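PDB 3EUS: DNA-binding protein from Silicibacter pomeroyi, which probably binds DNA through a helix-turn-helix domain of the XRE/Cro-C1 type. Local coordinates for residues E11-C16 against E48-R53. Numbering follows the deposited sequence.
Sequences EHVYLC and ETRERR
The residue that closes helix 41-48 is an arginine with positive phi (67°), Arg50, and its carbon chain packs on Cys16 and Val13. It is the C' residue of a Schellman motif: its N bonds to Val47 O, and Glu51 N reaches back to Lys46 O. From this turn the chain of Arg50 runs toward helix 10-25. CG of Arg50 sits 3.5 Å from Cys16 SG. One carbon further along, Arg50 CD lies 3.9 Å from Val13 CG2, and the two side chains cross obliquely. Here the chain bends (chi3 -56°), and the guanidinium passes the valine methyl at a slant. Its NH1 is hydrogen-bonded to Leu7 O, in the segment leading into helix 10-25. With an alanine here, the carbons beside Cys16 SG would be gone, which is likely to open a gap there and leave Leu7 O without this donor.

Cys16 is buried and also faces the helix end. Its CB packs 3.6 Å from Glu48 O, where the backbones come closest, with Cys16 CA and Glu48 CA 5.2 Å apart. The thiol lies beside the backbone N and anti to the carbonyl carbon (chi1 -78°), which brings SG against Arg50 CG. The contact between the segments is mainly van der Waals packing. CB of Glu48 points away from residues 11-16, and its carboxylate meets Arg23, further along helix 10-25, in a salt bridge and Gln30 NE2 in a hydrogen bond.

In this helix-turn-helix domain, of the XRE/Cro-C1 family, the contact joins the N-terminal half of helix 10-25 to the end of helix 41-48 and the loop toward helix 56-65. Leu15 packs on Phe59 of helix 56-65, while Tyr14 packs against helix 72-81.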
ATOM      1  N   GLU A  11       7.921  -8.670   5.156  1.00 18.55           N
ATOM      2  CA  GLU A  11       6.705  -8.034   4.660  1.00 18.30           C
ATOM      3  C   GLU A  11       6.766  -7.712   3.154  1.00 18.73           C
ATOM      4  O   GLU A  11       5.803  -7.905   2.424  1.00 16.57           O
ATOM      5  CB  GLU A  11       6.399  -6.780   5.467  1.00 19.48           C
ATOM      6  CG  GLU A  11       6.033  -7.088   6.885  1.00 20.67           C
ATOM      7  CD  GLU A  11       7.199  -7.139   7.863  1.00 25.66           C
ATOM      8  OE1 GLU A  11       8.393  -7.352   7.514  1.00 22.73           O
ATOM      9  OE2 GLU A  11       6.872  -6.996   9.052  1.00 30.92           O
ATOM     10  N   HIS A  12       7.909  -7.241   2.695  1.00 19.21           N
ATOM     11  CA  HIS A  12       8.101  -6.965   1.262  1.00 20.06           C
ATOM     12  C   HIS A  12       8.057  -8.228   0.440  1.00 19.70           C
ATOM     13  O   HIS A  12       7.457  -8.263  -0.641  1.00 19.16           O
ATOM     14  CB  HIS A  12       9.469  -6.372   1.017  1.00 21.60           C
ATOM     15  CG  HIS A  12       9.612  -5.020   1.586  1.00 26.70           C
ATOM     16  ND1 HIS A  12      10.189  -4.801   2.820  1.00 33.18           N
ATOM     17  CD2 HIS A  12       9.230  -3.812   1.115  1.00 31.22           C
ATOM     18  CE1 HIS A  12      10.149  -3.503   3.085  1.00 34.47           C
ATOM     19  NE2 HIS A  12       9.570  -2.885   2.069  1.00 33.72           N
ATOM     20  N   VAL A  13       8.721  -9.252   0.942  1.00 17.96           N
ATOM     21  CA  VAL A  13       8.766 -10.529   0.232  1.00 18.17           C
ATOM     22  C   VAL A  13       7.325 -11.076   0.096  1.00 17.57           C
ATOM     23  O   VAL A  13       6.878 -11.479  -0.971  1.00 16.45           O
ATOM     24  CB  VAL A  13       9.710 -11.496   0.977  1.00 17.90           C
ATOM     25  CG1 VAL A  13       9.431 -12.960   0.643  1.00 20.31           C
ATOM     26  CG2 VAL A  13      11.150 -11.143   0.708  1.00 17.67           C
ATOM     27  N   TYR A  14       6.575 -11.013   1.182  1.00 16.42           N
ATOM     28  CA  TYR A  14       5.137 -11.415   1.157  1.00 15.99           C
ATOM     29  C   TYR A  14       4.306 -10.563   0.203  1.00 15.46           C
ATOM     30  O   TYR A  14       3.527 -11.074  -0.574  1.00 14.50           O
ATOM     31  CB  TYR A  14       4.558 -11.361   2.560  1.00 15.11           C
ATOM     32  CG  TYR A  14       3.088 -11.595   2.624  1.00 15.33           C
ATOM     33  CD1 TYR A  14       2.566 -12.882   2.509  1.00 18.53           C
ATOM     34  CD2 TYR A  14       2.215 -10.554   2.799  1.00 17.56           C
ATOM     35  CE1 TYR A  14       1.216 -13.103   2.558  1.00 18.71           C
ATOM     36  CE2 TYR A  14       0.879 -10.767   2.824  1.00 19.34           C
ATOM     37  CZ  TYR A  14       0.388 -12.036   2.727  1.00 17.84           C
ATOM     38  OH  TYR A  14      -0.958 -12.249   2.766  1.00 23.33           O
ATOM     39  N   LEU A  15       4.449  -9.252   0.262  1.00 14.81           N
ATOM     40  CA  LEU A  15       3.664  -8.369  -0.563  1.00 13.98           C
ATOM     41  C   LEU A  15       3.932  -8.739  -2.022  1.00 14.77           C
ATOM     42  O   LEU A  15       3.012  -8.890  -2.836  1.00 12.15           O
ATOM     43  CB  LEU A  15       4.052  -6.924  -0.312  1.00 14.44           C
ATOM     44  CG  LEU A  15       3.478  -5.904  -1.280  1.00 15.81           C
ATOM     45  CD1 LEU A  15       1.910  -5.954  -1.358  1.00 17.77           C
ATOM     46  CD2 LEU A  15       3.951  -4.481  -0.891  1.00 19.76           C
ATOM     47  N   CYS A  16       5.205  -8.982  -2.318  1.00 13.96           N
ATOM     48  CA  CYS A  16       5.584  -9.238  -3.685  1.00 15.32           C
ATOM     49  C   CYS A  16       5.001 -10.529  -4.151  1.00 13.89           C
ATOM     50  O   CYS A  16       4.579 -10.615  -5.303  1.00 13.58           O
ATOM     51  CB  CYS A  16       7.077  -9.204  -3.839  1.00 15.23           C
ATOM     52  SG  CYS A  16       7.565  -7.439  -3.881  1.00 23.24           S
ATOM     53  N   GLU A  48       7.759  -7.011  -8.841  1.00 16.88           N
ATOM     54  CA  GLU A  48       7.678  -8.400  -8.377  1.00 17.74           C
ATOM     55  C   GLU A  48       8.967  -8.998  -7.796  1.00 19.24           C
ATOM     56  O   GLU A  48       8.914  -9.888  -6.916  1.00 21.59           O
ATOM     57  CB  GLU A  48       7.134  -9.278  -9.505  1.00 16.19           C
ATOM     58  CG  GLU A  48       5.652  -8.868  -9.834  1.00 17.66           C
ATOM     59  CD  GLU A  48       4.981  -9.825 -10.796  1.00 14.98           C
ATOM     60  OE1 GLU A  48       5.704 -10.630 -11.384  1.00 12.58           O
ATOM     61  OE2 GLU A  48       3.738  -9.802 -10.968  1.00 13.92           O
ATOM     62  N   THR A  49      10.103  -8.535  -8.293  1.00 19.72           N
ATOM     63  CA  THR A  49      11.397  -9.016  -7.864  1.00 19.60           C
ATOM     64  C   THR A  49      12.101  -8.025  -6.926  1.00 19.34           C
ATOM     65  O   THR A  49      13.312  -8.119  -6.714  1.00 18.29           O
ATOM     66  CB  THR A  49      12.235  -9.341  -9.092  1.00 19.91           C
ATOM     67  OG1 THR A  49      12.425  -8.174  -9.894  1.00 21.21           O
ATOM     68  CG2 THR A  49      11.513 -10.385  -9.916  1.00 22.52           C
ATOM     69  N   ARG A  50      11.332  -7.076  -6.380  1.00 20.77           N
ATOM     70  CA  ARG A  50      11.756  -6.208  -5.291  1.00 22.10           C
ATOM     71  C   ARG A  50      12.876  -5.270  -5.785  1.00 24.06           C
ATOM     72  O   ARG A  50      13.848  -4.973  -5.076  1.00 24.76           O
ATOM     73  CB  ARG A  50      12.183  -7.074  -4.090  1.00 22.43           C
ATOM     74  CG  ARG A  50      11.002  -7.922  -3.569  1.00 22.66           C
ATOM     75  CD  ARG A  50      11.338  -9.007  -2.600  1.00 21.09           C
ATOM     76  NE  ARG A  50      12.313  -9.935  -3.096  1.00 20.51           N
ATOM     77  CZ  ARG A  50      13.597  -9.933  -2.790  1.00 21.41           C
ATOM     78  NH1 ARG A  50      14.067  -9.084  -1.871  1.00 23.60           N
ATOM     79  NH2 ARG A  50      14.399 -10.803  -3.374  1.00 26.35           N
ATOM     80  N   GLU A  51      12.766  -4.913  -7.054  1.00 25.52           N
ATOM     81  CA  GLU A  51      13.678  -3.995  -7.732  1.00 26.55           C
ATOM     82  C   GLU A  51      13.083  -2.580  -7.877  1.00 28.95           C
ATOM     83  O   GLU A  51      13.809  -1.643  -8.265  1.00 29.36           O
ATOM     84  CB  GLU A  51      14.030  -4.549  -9.098  1.00 27.31           C
ATOM     85  CG  GLU A  51      15.231  -5.521  -9.058  1.00 27.71           C
ATOM     86  CD  GLU A  51      15.495  -6.180 -10.380  1.00 31.07           C
ATOM     87  OE1 GLU A  51      15.286  -5.524 -11.413  1.00 32.90           O
ATOM     88  OE2 GLU A  51      15.931  -7.349 -10.403  1.00 31.72           O
ATOM     89  N   ARG A  52      11.771  -2.467  -7.631  1.00 29.95           N
ATOM     90  CA  ARG A  52      11.077  -1.179  -7.524  1.00 31.42           C
ATOM     91  C   ARG A  52      10.056  -1.207  -6.408  1.00 32.11           C
ATOM     92  O   ARG A  52       9.339  -2.179  -6.223  1.00 30.82           O
ATOM     93  CB  ARG A  52      10.385  -0.828  -8.836  1.00 32.22           C
ATOM     94  CG  ARG A  52       9.804   0.615  -8.804  1.00 34.29           C
ATOM     95  CD  ARG A  52       8.975   0.874  -9.978  1.00 35.43           C
ATOM     96  NE  ARG A  52       8.410   2.235 -10.018  1.00 35.09           N
ATOM     97  CZ  ARG A  52       7.405   2.702  -9.260  1.00 33.84           C
ATOM     98  NH1 ARG A  52       6.830   1.986  -8.280  1.00 32.13           N
ATOM     99  NH2 ARG A  52       6.965   3.947  -9.480  1.00 36.95           N
ATOM    100  N   ARG A  53      10.002  -0.110  -5.663  1.00 32.72           N
ATOM    101  CA  ARG A  53       9.072   0.085  -4.581  1.00 32.80           C
ATOM    102  C   ARG A  53       7.650   0.416  -5.117  1.00 31.15           C
ATOM    103  O   ARG A  53       7.514   0.960  -6.212  1.00 31.76           O
ATOM    104  CB  ARG A  53       9.613   1.235  -3.746  1.00 33.83           C
ATOM    105  CG  ARG A  53       9.060   1.371  -2.332  1.00 38.15           C
ATOM    106  CD  ARG A  53       9.120   2.861  -1.838  1.00 43.48           C
ATOM    107  NE  ARG A  53       8.279   3.720  -2.695  1.00 48.62           N
ATOM    108  CZ  ARG A  53       7.483   4.720  -2.299  1.00 50.41           C
ATOM    109  NH1 ARG A  53       7.385   5.097  -1.021  1.00 51.75           N
ATOM    110  NH2 ARG A  53       6.790   5.370  -3.228  1.00 51.48           N
TER